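PDB 3VCO: dihydrofolate reductase from Schistosoma mansoni, which catalyses the NADPH-dependent reduction of 7,8-dihydrofolate to 5,6,7,8-tetrahydrofolate, feeding thymidylate, purine and glycine synthesis. Local coordinates for residues H98-S101 / F102-V105. Residues are numbered along the deposited sequence; the frame is centred on the assembly and turned at random.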
loop_
_atom_site.group_PDB
_atom_site.type_symbol
_atom_site.label_atom_id
_atom_site.label_comp_id
_atom_site.label_asym_id
_atom_site.label_seq_id
_atom_site.Cartn_x
_atom_site.Cartn_y
_atom_site.Cartn_z
ATOM N N HIS A 98 -6.502 -18.977 8.934
ATOM C CA HIS A 98 -7.338 -19.196 7.775
ATOM C C HIS A 98 -7.582 -17.886 7.030
ATOM O O HIS A 98 -7.401 -16.791 7.581
ATOM C CB HIS A 98 -8.638 -19.886 8.172
ATOM C CG HIS A 98 -8.428 -21.120 8.999
ATOM N ND1 HIS A 98 -8.305 -21.081 10.373
ATOM C CD2 HIS A 98 -8.267 -22.417 8.647
ATOM C CE1 HIS A 98 -8.101 -22.305 10.831
ATOM N NE2 HIS A 98 -8.074 -23.132 9.804
ATOM N N ALA A 99 -7.960 -17.987 5.764
ATOM C CA ALA A 99 -8.297 -16.790 5.024
ATOM C C ALA A 99 -9.459 -17.080 4.120
ATOM O O ALA A 99 -9.744 -18.253 3.845
ATOM C CB ALA A 99 -7.092 -16.318 4.229
ATOM N N PRO A 100 -10.158 -16.016 3.663
ATOM C CA PRO A 100 -11.250 -16.204 2.701
ATOM C C PRO A 100 -10.680 -16.814 1.440
ATOM O O PRO A 100 -9.487 -16.645 1.197
ATOM C CB PRO A 100 -11.728 -14.770 2.422
ATOM C CG PRO A 100 -11.354 -13.992 3.655
ATOM C CD PRO A 100 -10.054 -14.621 4.128
ATOM N N SER A 101 -11.496 -17.540 0.692
ATOM C CA SER A 101 -11.084 -18.140 -0.568
ATOM C C SER A 101 -10.264 -17.174 -1.415
ATOM O O SER A 101 -10.682 -16.034 -1.673
ATOM C CB SER A 101 -12.300 -18.612 -1.375
ATOM O OG SER A 101 -12.438 -20.031 -1.320
ATOM N N PHE A 102 -9.083 -17.653 -1.783
ATOM C CA PHE A 102 -8.165 -17.010 -2.717
ATOM C C PHE A 102 -7.313 -15.913 -2.097
ATOM O O PHE A 102 -6.468 -15.337 -2.767
ATOM C CB PHE A 102 -8.880 -16.603 -4.016
ATOM C CG PHE A 102 -9.417 -17.791 -4.803
ATOM C CD1 PHE A 102 -8.600 -18.475 -5.683
ATOM C CD2 PHE A 102 -10.709 -18.242 -4.613
ATOM C CE1 PHE A 102 -9.054 -19.539 -6.375
ATOM C CE2 PHE A 102 -11.187 -19.341 -5.306
ATOM C CZ PHE A 102 -10.357 -19.990 -6.189
ATOM N N VAL A 103 -7.509 -15.642 -0.810
ATOM C CA VAL A 103 -6.577 -14.783 -0.113
ATOM C C VAL A 103 -5.360 -15.643 0.264
ATOM O O VAL A 103 -5.509 -16.723 0.795
ATOM C CB VAL A 103 -7.210 -14.144 1.135
ATOM C CG1 VAL A 103 -6.141 -13.372 1.944
ATOM C CG2 VAL A 103 -8.405 -13.209 0.725
ATOM N N GLN A 104 -4.164 -15.176 -0.020
ATOM C CA GLN A 104 -2.948 -15.949 0.316
ATOM C C GLN A 104 -2.316 -15.485 1.628
ATOM O O GLN A 104 -2.237 -14.298 1.907
ATOM C CB GLN A 104 -1.892 -15.820 -0.784
ATOM C CG GLN A 104 -2.441 -16.048 -2.214
ATOM C CD GLN A 104 -2.844 -17.492 -2.436
ATOM O OE1 GLN A 104 -2.081 -18.400 -2.144
ATOM N NE2 GLN A 104 -4.070 -17.707 -2.902
ATOM N N VAL A 105 -1.887 -16.435 2.438
ATOM C CA VAL A 105 -1.206 -16.118 3.682
ATOM C C VAL A 105 0.174 -16.722 3.625
ATOM O O VAL A 105 0.275 -17.904 3.336
ATOM C CB VAL A 105 -1.952 -16.750 4.860
ATOM C CG1 VAL A 105 -1.190 -16.503 6.152
ATOM C CG2 VAL A 105 -3.417 -16.208 4.920
#
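P100 and V103 close a type II beta turn that reverses the chain just before it enters the edge strand 104-106. The backbone N of V103 donates to P100 O at 3.0 Å, with the donor tilted out of the carbonyl plane. The bond is almost straight (N-H...O 160°). S101 and F102 occupy the two corners of the turn, P100 and V103 its ends. F102, the second corner residue, takes the positive phi (81°) of a type II turn, a left-handed conformation more often adopted by glycine. A second, weak hydrogen bond lies on the strand side: Q104 NE2 reaches back to F102 O at 3.4 Å.

Apolar contacts join the two arms on the concave side of the turn and just beyond it. The methyl of A99 points at the other arm and touches two valines, 3.8 Å from V103 CB and 3.7 Å from V105 CG2, which lie in roughly perpendicular directions from it. These two valines, alternate residues of the extended chain, both turn toward it. V103 holds CG1 anti to its own N (chi1 173°), which leaves CG2 beside that N and obliquely across the proline ring, 4.0 Å from P100 CD. W74 of helix 71-76 and P83 cover P100 and V103 together, and Q104 pairs through its backbone with N89 and V91 of the parallel strand 88-92.

On the outer side of the turn the F102 ring lies obliquely by S101, its CD2 3.6 Å from S101 CB, and both residues are exposed.

V105 lies near S93, a residue that probably binds NADP(+) by analogy with relatives. The chemistry is thus divided: a single backbone bond, together with the corner torsions, closes the reversal, and small aliphatic groups, of which only V103 is buried, join the loop to the sheet edge.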